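Local coordinates for uncharacterized protein (Escherichia coli O157:H7, PDB 5KOL) that is of unknown function but belongs to the CinA (competence-damaged protein) family and probably lacks nicotinamide-nucleotide amidohydrolase activity, at residues Phe134-Met147 and Val161-Leu173. Sequence-based numbering, arbitrary orientation.
Sequences FAWHIKGQNYTAVM and VRFALAQLLQLLL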
loop_
_atom_site.group_PDB
_atom_site.type_symbol
_atom_site.label_atom_id
_atom_site.label_comp_id
_atom_site.label_asym_id
_atom_site.label_seq_id
_atom_site.Cartn_x
_atom_site.Cartn_y
_atom_site.Cartn_z
ATOM N N PHE A 134 -3.805 -0.632 16.912
ATOM C CA PHE A 134 -4.444 0.228 15.929
ATOM C C PHE A 134 -4.408 1.662 16.422
ATOM O O PHE A 134 -4.439 1.904 17.626
ATOM C CB PHE A 134 -5.904 -0.173 15.701
ATOM C CG PHE A 134 -6.096 -1.591 15.225
ATOM C CD1 PHE A 134 -6.120 -2.642 16.124
ATOM C CD2 PHE A 134 -6.321 -1.854 13.886
ATOM C CE1 PHE A 134 -6.317 -3.957 15.689
ATOM C CE2 PHE A 134 -6.530 -3.162 13.430
ATOM C CZ PHE A 134 -6.528 -4.213 14.335
ATOM N N ALA A 135 -4.390 2.617 15.495
ATOM C CA ALA A 135 -4.571 4.015 15.877
ATOM C C ALA A 135 -5.398 4.732 14.818
ATOM O O ALA A 135 -5.334 4.398 13.626
ATOM C CB ALA A 135 -3.210 4.735 16.090
ATOM N N TRP A 136 -6.189 5.713 15.265
ATOM C CA TRP A 136 -6.981 6.562 14.380
ATOM C C TRP A 136 -6.814 8.023 14.772
ATOM O O TRP A 136 -6.872 8.358 15.955
ATOM C CB TRP A 136 -8.478 6.224 14.441
ATOM C CG TRP A 136 -8.790 4.764 14.193
ATOM C CD1 TRP A 136 -9.193 4.201 13.024
ATOM C CD2 TRP A 136 -8.718 3.699 15.153
ATOM N NE1 TRP A 136 -9.377 2.839 13.186
ATOM C CE2 TRP A 136 -9.097 2.511 14.489
ATOM C CE3 TRP A 136 -8.400 3.642 16.518
ATOM C CZ2 TRP A 136 -9.138 1.280 15.134
ATOM C CZ3 TRP A 136 -8.439 2.417 17.159
ATOM C CH2 TRP A 136 -8.805 1.252 16.468
ATOM N N HIS A 137 -6.653 8.887 13.772
ATOM C CA HIS A 137 -6.629 10.332 13.957
ATOM C C HIS A 137 -7.926 10.894 13.394
ATOM O O HIS A 137 -8.239 10.678 12.219
ATOM C CB HIS A 137 -5.430 10.966 13.254
ATOM C CG HIS A 137 -5.375 12.461 13.379
ATOM N ND1 HIS A 137 -4.533 13.103 14.263
ATOM C CD2 HIS A 137 -6.051 13.439 12.729
ATOM C CE1 HIS A 137 -4.697 14.410 14.156
ATOM N NE2 HIS A 137 -5.610 14.642 13.230
ATOM N N ILE A 138 -8.686 11.589 14.231
ATOM C CA ILE A 138 -9.932 12.222 13.814
ATOM C C ILE A 138 -10.023 13.584 14.472
ATOM O O ILE A 138 -9.856 13.695 15.692
ATOM C CB ILE A 138 -11.174 11.402 14.196
ATOM C CG1 ILE A 138 -10.942 9.918 13.957
ATOM C CG2 ILE A 138 -12.389 11.931 13.445
ATOM C CD1 ILE A 138 -11.937 9.038 14.630
ATOM N N LYS A 139 -10.314 14.609 13.672
ATOM C CA LYS A 139 -10.553 15.965 14.163
ATOM C C LYS A 139 -9.470 16.407 15.150
ATOM O O LYS A 139 -9.751 16.814 16.277
ATOM C CB LYS A 139 -11.947 16.071 14.790
ATOM C CG LYS A 139 -13.093 15.878 13.789
ATOM C CD LYS A 139 -14.445 15.732 14.489
ATOM C CE LYS A 139 -15.588 15.534 13.490
ATOM N NZ LYS A 139 -15.944 14.092 13.294
ATOM N N GLY A 140 -8.211 16.310 14.722
ATOM C CA GLY A 140 -7.101 16.732 15.561
ATOM C C GLY A 140 -6.835 15.876 16.780
ATOM O O GLY A 140 -5.994 16.244 17.605
ATOM N N GLN A 141 -7.515 14.741 16.916
ATOM C CA GLN A 141 -7.423 13.879 18.083
ATOM C C GLN A 141 -6.989 12.484 17.651
ATOM O O GLN A 141 -7.300 12.037 16.541
ATOM C CB GLN A 141 -8.777 13.821 18.823
ATOM C CG GLN A 141 -8.838 12.879 20.020
ATOM C CD GLN A 141 -7.756 13.147 21.057
ATOM O OE1 GLN A 141 -7.330 14.287 21.251
ATOM N NE2 GLN A 141 -7.315 12.092 21.737
ATOM N N ASN A 142 -6.270 11.795 18.536
ATOM C CA ASN A 142 -5.727 10.475 18.244
ATOM C C ASN A 142 -6.307 9.436 19.199
ATOM O O ASN A 142 -6.471 9.706 20.396
ATOM C CB ASN A 142 -4.203 10.504 18.336
ATOM C CG ASN A 142 -3.591 11.407 17.297
ATOM O OD1 ASN A 142 -3.723 11.155 16.095
ATOM N ND2 ASN A 142 -2.909 12.459 17.743
ATOM N N TYR A 143 -6.630 8.256 18.656
ATOM C CA TYR A 143 -7.181 7.136 19.412
ATOM C C TYR A 143 -6.390 5.866 19.123
ATOM O O TYR A 143 -5.844 5.700 18.031
ATOM C CB TYR A 143 -8.661 6.898 19.054
ATOM C CG TYR A 143 -9.492 8.155 19.178
ATOM C CD1 TYR A 143 -9.544 9.078 18.140
ATOM C CD2 TYR A 143 -10.200 8.429 20.333
ATOM C CE1 TYR A 143 -10.287 10.235 18.248
ATOM C CE2 TYR A 143 -10.953 9.584 20.449
ATOM C CZ TYR A 143 -10.993 10.483 19.402
ATOM O OH TYR A 143 -11.734 11.642 19.505
ATOM N N THR A 144 -6.346 4.958 20.103
ATOM C CA THR A 144 -5.674 3.672 19.933
ATOM C C THR A 144 -6.550 2.566 20.513
ATOM O O THR A 144 -7.408 2.804 21.368
ATOM C CB THR A 144 -4.289 3.628 20.616
ATOM O OG1 THR A 144 -4.460 3.752 22.033
ATOM C CG2 THR A 144 -3.391 4.797 20.154
ATOM N N ALA A 145 -6.316 1.346 20.032
ATOM C CA ALA A 145 -6.924 0.138 20.575
ATOM C C ALA A 145 -6.004 -1.039 20.267
ATOM O O ALA A 145 -5.328 -1.050 19.245
ATOM C CB ALA A 145 -8.323 -0.107 19.984
ATOM N N VAL A 146 -5.982 -2.025 21.155
ATOM C CA VAL A 146 -5.266 -3.267 20.893
ATOM C C VAL A 146 -6.270 -4.413 20.808
ATOM O O VAL A 146 -7.320 -4.396 21.464
ATOM C CB VAL A 146 -4.187 -3.545 21.964
ATOM C CG1 VAL A 146 -4.801 -3.561 23.367
ATOM C CG2 VAL A 146 -3.441 -4.856 21.670
ATOM N N MET A 147 -5.946 -5.403 19.969
ATOM C CA MET A 147 -6.762 -6.597 19.771
ATOM C C MET A 147 -5.882 -7.840 19.761
ATOM O O MET A 147 -4.710 -7.786 19.382
ATOM C CB MET A 147 -7.541 -6.518 18.455
ATOM C CG MET A 147 -8.568 -5.396 18.409
ATOM S SD MET A 147 -9.927 -5.736 19.542
ATOM C CE MET A 147 -10.727 -7.133 18.748
ATOM N N VAL A 161 -7.907 -5.814 9.095
ATOM C CA VAL A 161 -8.397 -4.845 8.114
ATOM C C VAL A 161 -9.861 -4.506 8.399
ATOM O O VAL A 161 -10.239 -3.330 8.460
ATOM C CB VAL A 161 -8.184 -5.352 6.671
ATOM C CG1 VAL A 161 -8.819 -4.372 5.664
ATOM C CG2 VAL A 161 -6.665 -5.554 6.334
ATOM N N ARG A 162 -10.709 -5.528 8.600
ATOM C CA ARG A 162 -12.121 -5.259 8.899
ATOM C C ARG A 162 -12.279 -4.469 10.193
ATOM O O ARG A 162 -13.110 -3.556 10.277
ATOM C CB ARG A 162 -12.920 -6.567 9.000
ATOM C CG ARG A 162 -13.203 -7.220 7.652
ATOM C CD ARG A 162 -13.761 -8.654 7.817
ATOM N NE ARG A 162 -15.066 -8.712 8.458
ATOM C CZ ARG A 162 -15.468 -9.727 9.218
ATOM N NH1 ARG A 162 -14.641 -10.749 9.459
ATOM N NH2 ARG A 162 -16.678 -9.709 9.766
ATOM N N PHE A 163 -11.509 -4.820 11.223
ATOM C CA PHE A 163 -11.618 -4.118 12.501
ATOM C C PHE A 163 -11.201 -2.651 12.370
ATOM O O PHE A 163 -11.847 -1.758 12.926
ATOM C CB PHE A 163 -10.755 -4.815 13.555
ATOM C CG PHE A 163 -10.761 -4.117 14.875
ATOM C CD1 PHE A 163 -11.794 -4.323 15.768
ATOM C CD2 PHE A 163 -9.733 -3.242 15.225
ATOM C CE1 PHE A 163 -11.833 -3.682 16.980
ATOM C CE2 PHE A 163 -9.760 -2.592 16.448
ATOM C CZ PHE A 163 -10.810 -2.802 17.324
ATOM N N ALA A 164 -10.094 -2.395 11.668
ATOM C CA ALA A 164 -9.615 -1.024 11.478
ATOM C C ALA A 164 -10.700 -0.126 10.884
ATOM O O ALA A 164 -10.879 1.029 11.307
ATOM C CB ALA A 164 -8.378 -1.037 10.570
ATOM N N LEU A 165 -11.439 -0.656 9.909
ATOM C CA LEU A 165 -12.527 0.069 9.258
ATOM C C LEU A 165 -13.732 0.211 10.183
ATOM O O LEU A 165 -14.288 1.308 10.339
ATOM C CB LEU A 165 -12.924 -0.683 7.977
ATOM C CG LEU A 165 -11.832 -0.775 6.886
ATOM C CD1 LEU A 165 -12.309 -1.638 5.741
ATOM C CD2 LEU A 165 -11.470 0.602 6.355
ATOM N N ALA A 166 -14.177 -0.901 10.779
ATOM C CA ALA A 166 -15.371 -0.874 11.620
ATOM C C ALA A 166 -15.189 0.039 12.826
ATOM O O ALA A 166 -16.133 0.725 13.251
ATOM C CB ALA A 166 -15.726 -2.296 12.065
ATOM N N GLN A 167 -13.988 0.045 13.415
ATOM C CA GLN A 167 -13.782 0.908 14.574
ATOM C C GLN A 167 -13.727 2.379 14.174
ATOM O O GLN A 167 -14.091 3.241 14.974
ATOM C CB GLN A 167 -12.510 0.516 15.342
ATOM C CG GLN A 167 -12.338 1.298 16.672
ATOM C CD GLN A 167 -13.300 0.842 17.768
ATOM O OE1 GLN A 167 -13.556 -0.364 17.941
ATOM N NE2 GLN A 167 -13.843 1.799 18.510
ATOM N N LEU A 168 -13.265 2.703 12.964
ATOM C CA LEU A 168 -13.365 4.094 12.544
ATOM C C LEU A 168 -14.828 4.521 12.457
ATOM O O LEU A 168 -15.186 5.632 12.856
ATOM C CB LEU A 168 -12.629 4.311 11.223
ATOM C CG LEU A 168 -12.759 5.751 10.711
ATOM C CD1 LEU A 168 -12.220 6.768 11.745
ATOM C CD2 LEU A 168 -11.992 5.896 9.417
ATOM N N LEU A 169 -15.690 3.630 11.963
ATOM C CA LEU A 169 -17.121 3.897 11.947
ATOM C C LEU A 169 -17.634 4.203 13.352
ATOM O O LEU A 169 -18.384 5.162 13.552
ATOM C CB LEU A 169 -17.845 2.692 11.343
ATOM C CG LEU A 169 -17.699 2.647 9.811
ATOM C CD1 LEU A 169 -18.321 1.393 9.207
ATOM C CD2 LEU A 169 -18.388 3.878 9.231
ATOM N N GLN A 170 -17.235 3.388 14.337
ATOM C CA GLN A 170 -17.652 3.624 15.717
ATOM C C GLN A 170 -17.198 4.996 16.189
ATOM O O GLN A 170 -17.968 5.748 16.792
ATOM C CB GLN A 170 -17.087 2.538 16.638
ATOM C CG GLN A 170 -17.281 2.819 18.139
ATOM C CD GLN A 170 -18.748 2.835 18.555
ATOM O OE1 GLN A 170 -19.179 3.637 19.401
ATOM N NE2 GLN A 170 -19.520 1.950 17.959
ATOM N N LEU A 171 -15.939 5.342 15.914
ATOM C CA LEU A 171 -15.410 6.613 16.386
ATOM C C LEU A 171 -16.028 7.803 15.656
ATOM O O LEU A 171 -15.942 8.929 16.154
ATOM C CB LEU A 171 -13.882 6.617 16.234
ATOM C CG LEU A 171 -13.140 5.582 17.088
ATOM C CD1 LEU A 171 -11.632 5.585 16.812
ATOM C CD2 LEU A 171 -13.407 5.808 18.574
ATOM N N LEU A 172 -16.649 7.585 14.498
ATOM C CA LEU A 172 -17.284 8.664 13.748
ATOM C C LEU A 172 -18.729 8.912 14.165
ATOM O O LEU A 172 -19.362 9.836 13.641
ATOM C CB LEU A 172 -17.230 8.365 12.246
ATOM C CG LEU A 172 -15.878 8.581 11.573
ATOM C CD1 LEU A 172 -15.939 8.164 10.106
ATOM C CD2 LEU A 172 -15.446 10.043 11.715
ATOM N N LEU A 173 -19.272 8.116 15.075
ATOM C CA LEU A 173 -20.599 8.392 15.600
ATOM C C LEU A 173 -20.589 9.749 16.308
ATOM O O LEU A 173 -19.610 10.099 16.980
ATOM C CB LEU A 173 -21.047 7.288 16.555
ATOM C CG LEU A 173 -21.153 5.891 15.953
ATOM C CD1 LEU A 173 -21.451 4.892 17.050
ATOM C CD2 LEU A 173 -22.222 5.858 14.872
ATOM O OXT LEU A 173 -21.547 10.523 16.211
HETATM O O HOH W 1 -17.873 12.732 14.003
#
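Phe163 CE2 lies at the edge of the Trp136 indole, 4.0 Å from its CH2, at the apolar centre, and the pair illustrates how aromatic side chains can knit a helix to a hairpin. Phe163, its CG turned anti to the backbone N (chi1 177°), stands up from the helix between two partners. Its edge enters the face of Phe134 as an edge-to-face pair, CD2 lying over the ring centre with the planes inclined at 58°. One of its own faces receives Met147, whose CG makes a CH-pi contact 3.7 Å from the Phe163 centroid while the bent chain brings SD obliquely alongside, a Met-aromatic contact. Over one face of the Trp136 indole sits Gln167 CG, a CH-pi contact 3.9 Å from the centroid of the six-membered ring. Leu171 CD1 meets the same indole at CE3, 3.8 Å away, and also reaches CB of Tyr143. Toward the hairpin turn, Ile138 CD1 presses tightly on Leu171 CB at 3.5 Å and touches Leu168 CD1, and its CG2 branch rests on Leu172 CD2.

One direct hydrogen bond joins the segments: Trp136 NE1 donates to Ala164 O at 3.0 Å, nearly straight and directed onto a carbonyl lone pair, which helps fix the indole's rotation. The Gln167 amide turns from the hairpin to bond Lys8 O and Val10 N, and the Tyr143 hydroxyl bonds Arg6. At the polar edge Leu172 O is held by Arg28 NH2.

The axes of strand 134-138 and helix 161-171 thus run at 37° and approach to 9.6 Å, the helix lying on one face of the sheet, in the layered alpha/beta fold of the CinA family: the C-terminal helix covers the antiparallel hairpin that ends a mixed five-stranded sheet, with helix 92-106 on the other face.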